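Fuculose-1-phosphate aldolase (Glaciozyma antarctica, PDB 4XXF) is an aldolase of the class II aldolase and adducin family, with a mixed beta sheet between helices and a zinc ion bound by histidines. Local coordinates at residues 103-108 / 184-189; 114-119 / 191-196; 127-132 / 206-211; 133-138 / 142-147; 164-169 / 176-181. All blocks are in the same frame, centred on the assembly; numbering follows the deposited sequence.

Contact 1: residues 103-108 / 184-189; sequences SAIHKA and LTVGTT
Leu184, the first residue of 184-189 to touch helix 96-108, meets Ile105 tip to tip: its CD2 lies 3.8 Å from Ile105 CD1, and its other methyl, CD1, stands 4.1 Å from that same Ile105 CD1. With CG anti to the backbone N (chi1 178°), Leu184 stretches straight off the strand and presents both methyls to the helix. Thr185 faces the other way, its OG1 hydrogen-bonded to Ala193 O and its side chain against Trp196. The strand thus has a helix on each side, 96-108 over one face of the mixed sheet and 190-213 over the other, in the three-layer alpha/beta/alpha arrangement of the aldolase and adducin domain. Val186 returns to the first face, where CG1 approaches Ile105 CG2 at a slant, 4.1 Å away; Ile105 is therefore held through both its branches. Around the same isoleucine, Ile115 of strand 114-118 and Ala167 and Leu170 of helix 163-170 complete the apolar packing. At Gly187 the strand is still paired, through backbone hydrogen bonds to Gln113 and Ala114. Thr189 then occupies the N-cap of helix 190-213, its OG1 accepting a hydrogen bond from Ser192 N.

Contact 2: residues 114-119 / 191-196; sequences AICHSH and DSAVAW. With ZN (zinc ion), chain B.
Cys116 of strand 114-118 points at helix 190-213 and meets it through its sulfur. Its CB stays short of the helix, and the touching is left to SG. Because SG is anti to the carbonyl carbon (chi1 -57°), it stands beside the backbone N of Cys116 and comes down on the turn at Ala193 and Val194. There SG lies 3.8 Å from Ala193 CB and 4.1 Å from Val194 CG2, with the backbone N of Val194 at 4.0 Å from SG. Two residues back, Ala114 adds a small methyl pair, its CB 4.2 Å from Ala193 CB. These short side chains allow strand and helix axes to approach to 7.6 Å, running in nearly the same direction at 27°. Phe33 of helix 15-36 packs beside the cysteine.

His117 leaves the opposite face of the strand, with ND1 hydrogen-bonded to Leu183 O, a second-shell bond that fixes the rotation of the ring and directs NE2 to the zinc ion at 2.1 Å. His119 NE2 binds at the same length, while its ND1 pairs with Asp139 OD1 of the second subunit. With His181 and three waters they complete a six-ligand sphere, the three-histidine zinc site of class II aldolases.

Contact 3: residues 127-132 / 206-211; sequences SSLGKP and VQLLAD
The turn that ends helix 121-127 faces the later part of helix 190-213, and Leu129, Lys131 and Pro132 meet Leu208, Asp211 and Gln207 in a partly watery contact. A type I turn from Ser127 to Gly130, closed by a weak backbone bond, and the positive phi of Gly130 bring the chain round. Leu129 CD1 makes the apolar touch, 4.2 Å from Leu208 CD2. Lys131, extended beyond CG, stops with NZ 4.4 Å from Asp211 OD2, beyond a salt bridge. Water 4 spans that gap, accepting from NZ and donating to OD2, 2.7 Å from Lys131 NZ and from Asp211 OD2 alike; water 5 repeats the bridge with a weak bond to the lysine. The same OD2 takes Gln207 NE2 on its syn side, though 28° out of the carboxylate plane, 3.1 Å away and nearly straight at 162°, so three donors grip one carboxylate oxygen. This amide is fixed at both ends: NE2 also donates to water 6, which bonds to Pro132 O, and OE1 accepts from Ala134 N. Phe126 of helix 121-127 lies against both Lys131 and Gln207, Leu208 packs on Tyr122 and Ala125 of that helix, and Ala213 of the second subunit adjoins Leu208 and Asp211.

Contact 4: residues 133-138 / 142-147; sequences LAITTQ and AFYGDV
Leu133 and Ile135 press against Phe143, Tyr144 and Val147 where the long connection between helix 121-127 and strand 147-150 doubles back through a type II beta turn, Phe143 to Asp146. The turn is closed by Asp146 N to Phe143 O, 2.9 Å, with Gly145 at the position of positive phi. Leu133 holds CG anti to its backbone N (chi1 -170°), which sends CD2 to the root of Phe143: that methyl is 4.0 Å from Phe143 CB and 4.1 Å from Phe143 CD2, an oblique approach. The preceding residue, Ala142, sets CB over one face of the ring, toward its rim, and Met199 and Leu200 of helix 190-213 pack on it.

In Ile135, chi1 of -53° and chi2 of -57° fold CD1 back rather than extending it, and this methyl settles against the backbone of the turn, 4.1 Å from Tyr144 N. Meanwhile CG1 stays near the plane of the Tyr144 ring, at its edge, nearest Tyr144 CD1. The phenol's OH is hydrogen-bonded to Glu221 OE1, on helix 221-231. Beyond the isoleucine, Thr136 O receives Asn180 ND2 of the third subunit, and Gln138 packs on His181 of that same subunit. Where the two segments come together again at Val147, Leu133 CB stands 4.2 Å from Val147 CG1.

Contact 5: residues 164-169 / 176-181; sequences GTIAVA and IILQNH. With ZN (zinc ion), chain B.
In Ile166 CG1 is anti to the carbonyl carbon (chi1 -69°), and in Leu178 CG takes the same rotation (chi1 -55°); helix and strand thereby turn their branches onto each other. They belong to a beta-alpha-beta crossover, in which helix 163-170 links strand 147-150 to its parallel neighbour 175-178, and the helix runs back against the second strand at 142°. Leu178 CD2 carries one half of the contact. This methyl nestles among three carbons of the isoleucine, 3.9 Å from Ile166 CG1 and 4.1 Å from both Ile166 CG2 and Ile166 CD1, the two side chains crossing at about a right angle. One helical turn on, Ile176 stretches out from the strand and rests its CD1 3.7 Å from Ala169 CB; the same methyl also lies over the helix backbone, 4.1 Å from Ile166 O. Leu150 of strand 147-150 touches both Ile166 and Ala169.

Past the strand the chain turns sharply through Asn180, whose phi is positive. Its ND2 reaches Ile217 O of the second subunit, while its OD1 accepts from Gln179 NE2, 3.1 Å away and tilted well out of the carbonyl plane. The turn delivers His181 to the metal: water 3 lies in the plane of its ring, at the edge, and His181 NE2 binds the zinc ion at 2.1 Å.

Contacts 1, 2 and 5 share the mixed sheet, where strand 182-187 lies between 114-118 and 175-178. Contacts 1 and 2 cover its two faces with centres about 10 Å apart, and Thr185 O is 2.9 Å from Cys116 N between the neighbouring strands. Contacts 2 and 5 meet at the zinc ion: His117 NE2 and His119 NE2 each lie 3.1 Å from His181 NE2. Contact 3 touches that corner through Ser127 OG, 3.1 Å from His181 N, and meets contact 4 where Val206 CG1 packs 4.1 Å from Thr137 CG2. Contact 4 borders a metal site, the Gln138 side chain about 4 Å from a zinc ion.

Contact 1: residues 103-108 / 184-189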
# COMPACT_ATOMS: atom_id res chain seq x y z
N SER A 103 23.72 -18.49 13.71
CA SER A 103 24.54 -19.18 14.68
C SER A 103 25.98 -18.65 14.65
O SER A 103 26.59 -18.43 15.70
CB SER A 103 24.52 -20.68 14.42
OG SER A 103 25.26 -21.36 15.41
N ALA A 104 26.52 -18.45 13.45
CA ALA A 104 27.87 -17.92 13.30
C ALA A 104 28.00 -16.54 13.93
O ALA A 104 28.98 -16.26 14.61
CB ALA A 104 28.28 -17.87 11.83
N ILE A 105 27.01 -15.68 13.72
CA ILE A 105 27.06 -14.36 14.34
C ILE A 105 26.94 -14.43 15.88
O ILE A 105 27.72 -13.77 16.58
CB ILE A 105 25.95 -13.44 13.78
CG1 ILE A 105 26.16 -13.20 12.28
CG2 ILE A 105 25.93 -12.12 14.56
CD1 ILE A 105 24.93 -12.61 11.58
N HIS A 106 25.97 -15.19 16.38
CA HIS A 106 25.80 -15.36 17.84
C HIS A 106 27.10 -15.88 18.49
O HIS A 106 27.44 -15.51 19.62
CB HIS A 106 24.65 -16.33 18.17
CG HIS A 106 23.26 -15.77 17.98
ND1 HIS A 106 22.74 -14.75 18.75
CD2 HIS A 106 22.26 -16.17 17.16
CE1 HIS A 106 21.49 -14.52 18.37
NE2 HIS A 106 21.18 -15.37 17.41
N LYS A 107 27.82 -16.75 17.79
CA LYS A 107 29.05 -17.33 18.32
C LYS A 107 30.16 -16.29 18.37
O LYS A 107 30.91 -16.22 19.34
CB LYS A 107 29.49 -18.51 17.46
CG LYS A 107 30.66 -19.29 18.04
CD LYS A 107 31.36 -20.13 16.97
CE LYS A 107 30.39 -21.04 16.25
NZ LYS A 107 30.61 -21.04 14.77
N ALA A 108 30.24 -15.47 17.32
CA ALA A 108 31.28 -14.45 17.20
C ALA A 108 31.05 -13.30 18.17
O ALA A 108 32.00 -12.72 18.69
CB ALA A 108 31.34 -13.92 15.78
N LEU A 184 20.03 -7.89 7.04
CA LEU A 184 20.12 -8.59 8.32
C LEU A 184 20.52 -7.59 9.40
O LEU A 184 21.41 -6.75 9.17
CB LEU A 184 21.12 -9.75 8.23
CG LEU A 184 21.37 -10.58 9.49
CD1 LEU A 184 21.76 -11.99 9.12
CD2 LEU A 184 22.47 -9.98 10.35
N THR A 185 19.88 -7.66 10.56
CA THR A 185 20.21 -6.78 11.67
C THR A 185 20.44 -7.58 12.93
O THR A 185 19.96 -8.71 13.06
CB THR A 185 19.12 -5.73 11.94
OG1 THR A 185 17.91 -6.40 12.31
CG2 THR A 185 18.88 -4.87 10.70
N VAL A 186 21.18 -6.99 13.87
CA VAL A 186 21.46 -7.65 15.14
C VAL A 186 21.20 -6.68 16.28
O VAL A 186 21.19 -5.46 16.08
CB VAL A 186 22.93 -8.16 15.22
CG1 VAL A 186 23.24 -9.06 14.03
CG2 VAL A 186 23.90 -6.99 15.30
N GLY A 187 20.97 -7.21 17.47
CA GLY A 187 20.74 -6.37 18.63
C GLY A 187 21.13 -7.02 19.93
O GLY A 187 21.17 -8.25 20.05
N THR A 188 21.38 -6.18 20.93
CA THR A 188 21.54 -6.67 22.29
C THR A 188 20.19 -7.04 22.88
O THR A 188 20.13 -7.70 23.92
CB THR A 188 22.23 -5.63 23.20
OG1 THR A 188 21.43 -4.45 23.29
CG2 THR A 188 23.62 -5.29 22.65
N THR A 189 19.12 -6.60 22.22
CA THR A 189 17.75 -7.01 22.56
C THR A 189 17.02 -7.32 21.28
O THR A 189 17.42 -6.87 20.21
CB THR A 189 16.95 -5.93 23.32
OG1 THR A 189 16.88 -4.73 22.53
CG2 THR A 189 17.57 -5.63 24.68

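Contact 2: residues 114-119 / 191-196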
# COMPACT_ATOMS: atom_id res chain seq x y z
N ALA A 114 19.85 -11.08 19.72
CA ALA A 114 18.80 -11.27 18.72
C ALA A 114 19.27 -10.89 17.34
O ALA A 114 20.05 -9.93 17.18
CB ALA A 114 17.57 -10.45 19.09
N ILE A 115 18.79 -11.63 16.35
CA ILE A 115 19.15 -11.38 14.95
C ILE A 115 17.89 -11.48 14.11
O ILE A 115 17.09 -12.39 14.30
CB ILE A 115 20.23 -12.40 14.47
CG1 ILE A 115 21.48 -12.34 15.35
CG2 ILE A 115 20.57 -12.17 13.00
CD1 ILE A 115 22.51 -13.38 15.01
N CYS A 116 17.73 -10.54 13.18
CA CYS A 116 16.58 -10.50 12.27
C CYS A 116 17.01 -10.56 10.82
O CYS A 116 17.87 -9.80 10.39
CB CYS A 116 15.76 -9.22 12.44
SG CYS A 116 15.11 -8.89 14.07
N HIS A 117 16.36 -11.43 10.06
CA HIS A 117 16.57 -11.49 8.63
C HIS A 117 15.26 -11.84 7.93
O HIS A 117 14.55 -12.75 8.34
CB HIS A 117 17.64 -12.51 8.29
CG HIS A 117 17.79 -12.76 6.83
ND1 HIS A 117 18.22 -11.79 5.94
CD2 HIS A 117 17.55 -13.86 6.08
CE1 HIS A 117 18.25 -12.29 4.72
NE2 HIS A 117 17.84 -13.55 4.77
N SER A 118 14.96 -11.12 6.86
CA SER A 118 13.77 -11.39 6.06
C SER A 118 14.01 -10.79 4.70
O SER A 118 14.78 -9.83 4.57
CB SER A 118 12.53 -10.77 6.72
OG SER A 118 11.33 -11.25 6.14
N HIS A 119 13.36 -11.34 3.68
CA HIS A 119 13.56 -10.87 2.31
C HIS A 119 12.56 -9.78 1.98
O HIS A 119 11.69 -9.95 1.13
CB HIS A 119 13.47 -12.04 1.34
CG HIS A 119 14.57 -13.04 1.51
ND1 HIS A 119 14.76 -14.10 0.65
CD2 HIS A 119 15.55 -13.14 2.45
CE1 HIS A 119 15.80 -14.81 1.06
NE2 HIS A 119 16.30 -14.24 2.14
N ASP A 191 14.20 -6.10 20.70
CA ASP A 191 13.61 -4.82 20.35
C ASP A 191 14.53 -3.98 19.48
O ASP A 191 14.12 -3.45 18.45
CB ASP A 191 13.27 -4.04 21.62
CG ASP A 191 12.32 -4.80 22.54
OD1 ASP A 191 11.28 -4.23 22.91
OD2 ASP A 191 12.62 -5.96 22.89
N SER A 192 15.80 -3.86 19.87
CA SER A 192 16.69 -3.03 19.08
C SER A 192 16.95 -3.66 17.71
O SER A 192 16.99 -2.94 16.72
CB SER A 192 18.01 -2.75 19.81
OG SER A 192 18.78 -3.92 20.00
N ALA A 193 17.11 -4.98 17.63
CA ALA A 193 17.29 -5.62 16.32
C ALA A 193 16.11 -5.32 15.40
O ALA A 193 16.29 -5.08 14.20
CB ALA A 193 17.46 -7.12 16.48
N VAL A 194 14.90 -5.33 15.95
CA VAL A 194 13.69 -5.02 15.20
C VAL A 194 13.67 -3.56 14.76
O VAL A 194 13.36 -3.28 13.60
CB VAL A 194 12.45 -5.36 16.04
CG1 VAL A 194 11.19 -4.78 15.41
CG2 VAL A 194 12.29 -6.86 16.16
N ALA A 195 14.02 -2.63 15.66
CA ALA A 195 14.09 -1.23 15.28
C ALA A 195 15.05 -1.03 14.12
O ALA A 195 14.73 -0.34 13.15
CB ALA A 195 14.52 -0.34 16.45
N TRP A 196 16.22 -1.65 14.20
CA TRP A 196 17.19 -1.46 13.13
C TRP A 196 16.68 -2.02 11.80
O TRP A 196 16.91 -1.42 10.75
CB TRP A 196 18.54 -2.08 13.47
CG TRP A 196 19.13 -1.67 14.80
CD1 TRP A 196 19.83 -2.49 15.65
CD2 TRP A 196 19.12 -0.36 15.41
NE1 TRP A 196 20.23 -1.78 16.75
CE2 TRP A 196 19.80 -0.48 16.64
CE3 TRP A 196 18.59 0.89 15.05
CZ2 TRP A 196 20.00 0.60 17.49
CZ3 TRP A 196 18.78 1.96 15.91
CH2 TRP A 196 19.46 1.81 17.12
ZN ZN B . 17.91 -15.00 3.26
O HOH W 1 18.20 -16.66 2.14
O HOH W 2 16.49 -16.31 4.25
O HOH W 3 19.43 -16.02 4.46

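Contact 3: residues 127-132 / 206-211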
# COMPACT_ATOMS: atom_id res chain seq x y z
N SER A 127 19.53 -3.91 -2.29
CA SER A 127 20.72 -4.77 -2.24
C SER A 127 21.16 -5.24 -3.62
O SER A 127 22.31 -5.64 -3.79
CB SER A 127 20.47 -5.99 -1.34
OG SER A 127 19.74 -7.01 -2.03
N SER A 128 20.26 -5.22 -4.60
CA SER A 128 20.64 -5.65 -5.94
C SER A 128 21.52 -4.62 -6.66
O SER A 128 22.06 -4.90 -7.73
CB SER A 128 19.39 -5.95 -6.79
OG SER A 128 18.70 -4.78 -7.19
N LEU A 129 21.68 -3.44 -6.07
CA LEU A 129 22.50 -2.38 -6.66
C LEU A 129 23.95 -2.42 -6.18
O LEU A 129 24.81 -1.76 -6.75
CB LEU A 129 21.90 -1.01 -6.34
CG LEU A 129 20.47 -0.76 -6.82
CD1 LEU A 129 20.00 0.59 -6.29
CD2 LEU A 129 20.37 -0.81 -8.33
N GLY A 130 24.22 -3.18 -5.11
CA GLY A 130 25.57 -3.29 -4.57
C GLY A 130 26.19 -1.96 -4.18
O GLY A 130 27.38 -1.72 -4.41
N LYS A 131 25.37 -1.09 -3.60
CA LYS A 131 25.77 0.23 -3.13
C LYS A 131 25.66 0.32 -1.61
O LYS A 131 24.76 -0.29 -1.03
CB LYS A 131 24.88 1.31 -3.74
CG LYS A 131 24.98 1.47 -5.24
CD LYS A 131 24.02 2.56 -5.68
CE LYS A 131 24.17 2.86 -7.15
NZ LYS A 131 23.30 4.01 -7.54
N PRO A 132 26.54 1.11 -0.98
CA PRO A 132 26.33 1.36 0.45
C PRO A 132 25.10 2.23 0.69
O PRO A 132 24.68 2.98 -0.19
CB PRO A 132 27.60 2.10 0.86
CG PRO A 132 28.06 2.77 -0.38
CD PRO A 132 27.71 1.83 -1.50
N VAL A 206 13.38 4.76 0.94
CA VAL A 206 13.63 6.17 0.72
C VAL A 206 14.71 6.38 -0.35
O VAL A 206 14.54 7.21 -1.24
CB VAL A 206 14.03 6.86 2.05
CG1 VAL A 206 14.67 8.20 1.79
CG2 VAL A 206 12.81 6.99 2.96
N GLN A 207 15.79 5.63 -0.28
CA GLN A 207 16.86 5.79 -1.26
C GLN A 207 16.38 5.40 -2.66
O GLN A 207 16.73 6.07 -3.63
CB GLN A 207 18.11 5.00 -0.89
CG GLN A 207 19.23 5.18 -1.94
CD GLN A 207 20.64 4.98 -1.42
OE1 GLN A 207 20.87 4.71 -0.23
NE2 GLN A 207 21.59 5.09 -2.33
N LEU A 208 15.61 4.31 -2.78
CA LEU A 208 15.08 3.90 -4.09
C LEU A 208 14.18 5.00 -4.67
O LEU A 208 14.25 5.30 -5.87
CB LEU A 208 14.33 2.57 -3.98
CG LEU A 208 15.21 1.36 -3.67
CD1 LEU A 208 14.38 0.20 -3.15
CD2 LEU A 208 16.03 0.96 -4.89
N LEU A 209 13.35 5.60 -3.83
CA LEU A 209 12.47 6.71 -4.26
C LEU A 209 13.27 7.92 -4.73
O LEU A 209 13.04 8.47 -5.80
CB LEU A 209 11.55 7.14 -3.12
CG LEU A 209 10.36 6.22 -2.81
CD1 LEU A 209 9.82 6.51 -1.42
CD2 LEU A 209 9.26 6.41 -3.86
N ALA A 210 14.22 8.34 -3.90
CA ALA A 210 14.96 9.56 -4.17
C ALA A 210 15.92 9.39 -5.34
O ALA A 210 16.02 10.27 -6.19
CB ALA A 210 15.71 10.00 -2.91
N ASP A 211 16.62 8.26 -5.40
CA ASP A 211 17.60 8.05 -6.47
C ASP A 211 16.90 7.95 -7.82
O ASP A 211 17.47 8.37 -8.84
CB ASP A 211 18.44 6.80 -6.22
CG ASP A 211 19.55 7.00 -5.19
OD1 ASP A 211 19.65 8.08 -4.56
OD2 ASP A 211 20.33 6.04 -4.99
O HOH W 4 20.76 4.11 -6.78
O HOH W 5 22.99 6.66 -5.49
O HOH W 6 24.67 4.93 -2.03

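Contact 4: residues 133-138 / 142-147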
# COMPACT_ATOMS: atom_id res chain seq x y z
N LEU A 133 24.53 2.12 1.88
CA LEU A 133 23.40 2.96 2.24
C LEU A 133 23.86 4.41 2.32
O LEU A 133 24.82 4.72 3.04
CB LEU A 133 22.83 2.52 3.58
CG LEU A 133 21.50 3.16 3.96
CD1 LEU A 133 20.36 2.51 3.19
CD2 LEU A 133 21.28 3.10 5.47
N ALA A 134 23.21 5.30 1.59
CA ALA A 134 23.54 6.72 1.67
C ALA A 134 22.93 7.34 2.93
O ALA A 134 21.79 7.06 3.28
CB ALA A 134 23.07 7.46 0.42
N ILE A 135 23.69 8.19 3.61
CA ILE A 135 23.20 8.81 4.83
C ILE A 135 22.63 10.18 4.47
O ILE A 135 23.32 11.21 4.48
CB ILE A 135 24.32 8.90 5.90
CG1 ILE A 135 24.95 7.52 6.13
CG2 ILE A 135 23.76 9.46 7.21
CD1 ILE A 135 23.98 6.41 6.53
N THR A 136 21.34 10.17 4.12
CA THR A 136 20.67 11.33 3.52
C THR A 136 19.45 11.81 4.31
O THR A 136 18.80 12.78 3.91
CB THR A 136 20.18 11.00 2.11
OG1 THR A 136 19.31 9.88 2.20
CG2 THR A 136 21.36 10.65 1.20
N THR A 137 19.13 11.14 5.42
CA THR A 137 18.01 11.54 6.27
C THR A 137 18.42 11.45 7.73
O THR A 137 19.34 10.71 8.08
CB THR A 137 16.76 10.67 6.08
OG1 THR A 137 17.04 9.35 6.56
CG2 THR A 137 16.35 10.62 4.61
N GLN A 138 17.72 12.18 8.58
CA GLN A 138 17.99 12.10 10.01
C GLN A 138 17.86 10.65 10.50
O GLN A 138 18.73 10.15 11.21
CB GLN A 138 17.04 13.01 10.77
CG GLN A 138 17.23 12.97 12.26
CD GLN A 138 16.40 14.01 12.96
OE1 GLN A 138 16.43 15.18 12.60
NE2 GLN A 138 15.63 13.58 13.96
N ALA A 142 21.03 6.67 12.13
CA ALA A 142 21.16 5.52 13.02
C ALA A 142 22.18 4.51 12.48
O ALA A 142 22.71 3.68 13.23
CB ALA A 142 19.81 4.86 13.23
N PHE A 143 22.46 4.59 11.18
CA PHE A 143 23.36 3.66 10.49
C PHE A 143 24.68 4.28 10.08
O PHE A 143 25.50 3.61 9.44
CB PHE A 143 22.67 3.09 9.26
CG PHE A 143 21.41 2.35 9.58
CD1 PHE A 143 21.45 1.10 10.15
CD2 PHE A 143 20.17 2.95 9.38
CE1 PHE A 143 20.29 0.43 10.49
CE2 PHE A 143 19.00 2.29 9.71
CZ PHE A 143 19.06 1.04 10.27
N TYR A 144 24.90 5.54 10.44
CA TYR A 144 26.14 6.22 10.09
C TYR A 144 27.35 5.47 10.62
O TYR A 144 27.48 5.26 11.82
CB TYR A 144 26.12 7.65 10.62
CG TYR A 144 27.44 8.36 10.49
CD1 TYR A 144 27.91 8.76 9.25
CD2 TYR A 144 28.22 8.59 11.60
CE1 TYR A 144 29.12 9.40 9.12
CE2 TYR A 144 29.43 9.23 11.48
CZ TYR A 144 29.87 9.63 10.24
OH TYR A 144 31.08 10.27 10.14
N GLY A 145 28.21 5.03 9.71
CA GLY A 145 29.40 4.28 10.06
C GLY A 145 29.12 2.94 10.72
O GLY A 145 30.04 2.33 11.28
N ASP A 146 27.88 2.46 10.64
CA ASP A 146 27.50 1.28 11.40
C ASP A 146 26.64 0.31 10.60
O ASP A 146 25.90 -0.49 11.18
CB ASP A 146 26.76 1.69 12.68
CG ASP A 146 26.95 0.68 13.82
OD1 ASP A 146 28.04 0.06 13.92
OD2 ASP A 146 26.02 0.52 14.63
N VAL A 147 26.74 0.36 9.27
CA VAL A 147 26.08 -0.63 8.44
C VAL A 147 27.09 -1.18 7.43
O VAL A 147 27.84 -0.42 6.80
CB VAL A 147 24.81 -0.07 7.72
CG1 VAL A 147 25.11 1.19 6.91
CG2 VAL A 147 24.16 -1.14 6.86

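Contact 5: residues 164-169 / 176-181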
# COMPACT_ATOMS: atom_id res chain seq x y z
N GLY A 164 30.18 -17.82 7.71
CA GLY A 164 31.41 -17.19 8.16
C GLY A 164 31.70 -15.88 7.45
O GLY A 164 32.13 -14.91 8.07
N THR A 165 31.47 -15.85 6.15
CA THR A 165 31.73 -14.65 5.36
C THR A 165 30.83 -13.49 5.82
O THR A 165 31.29 -12.36 5.92
CB THR A 165 31.52 -14.91 3.86
OG1 THR A 165 32.48 -15.88 3.41
CG2 THR A 165 31.71 -13.63 3.06
N ILE A 166 29.57 -13.78 6.12
CA ILE A 166 28.65 -12.75 6.59
C ILE A 166 29.05 -12.24 7.98
O ILE A 166 29.07 -11.03 8.22
CB ILE A 166 27.19 -13.27 6.61
CG1 ILE A 166 26.69 -13.47 5.17
CG2 ILE A 166 26.29 -12.29 7.35
CD1 ILE A 166 25.38 -14.23 5.05
N ALA A 167 29.40 -13.14 8.89
CA ALA A 167 29.82 -12.73 10.22
C ALA A 167 31.07 -11.86 10.15
O ALA A 167 31.16 -10.84 10.84
CB ALA A 167 30.06 -13.94 11.11
N VAL A 168 32.04 -12.25 9.32
CA VAL A 168 33.25 -11.47 9.17
C VAL A 168 32.94 -10.09 8.59
O VAL A 168 33.47 -9.08 9.06
CB VAL A 168 34.29 -12.20 8.29
CG1 VAL A 168 35.41 -11.25 7.86
CG2 VAL A 168 34.85 -13.39 9.03
N ALA A 169 32.06 -10.03 7.60
CA ALA A 169 31.72 -8.76 6.98
C ALA A 169 30.99 -7.82 7.95
O ALA A 169 31.19 -6.61 7.91
CB ALA A 169 30.89 -8.98 5.73
N ILE A 176 23.72 -5.29 8.17
CA ILE A 176 24.46 -5.54 6.94
C ILE A 176 23.48 -5.64 5.77
O ILE A 176 22.37 -6.20 5.87
CB ILE A 176 25.33 -6.83 7.06
CG1 ILE A 176 26.17 -7.04 5.79
CG2 ILE A 176 24.48 -8.06 7.37
CD1 ILE A 176 27.32 -8.03 5.97
N ILE A 177 23.87 -5.03 4.67
CA ILE A 177 23.18 -5.18 3.39
C ILE A 177 23.89 -6.28 2.63
O ILE A 177 25.08 -6.17 2.34
CB ILE A 177 23.17 -3.87 2.60
CG1 ILE A 177 22.47 -2.79 3.43
CG2 ILE A 177 22.49 -4.06 1.25
CD1 ILE A 177 22.37 -1.44 2.76
N LEU A 178 23.16 -7.36 2.37
CA LEU A 178 23.70 -8.52 1.68
C LEU A 178 23.35 -8.41 0.21
O LEU A 178 22.19 -8.51 -0.16
CB LEU A 178 23.12 -9.80 2.28
CG LEU A 178 23.30 -9.96 3.79
CD1 LEU A 178 22.40 -11.07 4.32
CD2 LEU A 178 24.76 -10.25 4.14
N GLN A 179 24.36 -8.19 -0.62
CA GLN A 179 24.11 -7.95 -2.04
C GLN A 179 23.30 -9.09 -2.66
O GLN A 179 23.57 -10.28 -2.40
CB GLN A 179 25.42 -7.75 -2.79
CG GLN A 179 25.26 -7.32 -4.22
CD GLN A 179 26.59 -7.18 -4.91
OE1 GLN A 179 27.42 -6.37 -4.50
NE2 GLN A 179 26.81 -7.98 -5.94
N ASN A 180 22.30 -8.71 -3.45
CA ASN A 180 21.43 -9.66 -4.15
C ASN A 180 20.64 -10.56 -3.21
O ASN A 180 20.31 -11.68 -3.56
CB ASN A 180 22.22 -10.55 -5.11
CG ASN A 180 23.08 -9.76 -6.08
OD1 ASN A 180 24.32 -9.90 -6.07
ND2 ASN A 180 22.46 -8.95 -6.93
N HIS A 181 20.35 -10.07 -2.01
CA HIS A 181 19.77 -10.94 -0.99
C HIS A 181 18.80 -10.14 -0.14
O HIS A 181 17.58 -10.36 -0.21
CB HIS A 181 20.90 -11.58 -0.17
CG HIS A 181 20.44 -12.60 0.83
ND1 HIS A 181 21.32 -13.32 1.60
CD2 HIS A 181 19.20 -13.02 1.17
CE1 HIS A 181 20.65 -14.14 2.39
NE2 HIS A 181 19.36 -13.98 2.14
ZN ZN B . 17.91 -15.00 3.26
O HOH W 1 18.20 -16.66 2.14
O HOH W 2 16.49 -16.31 4.25
O HOH W 3 19.43 -16.02 4.46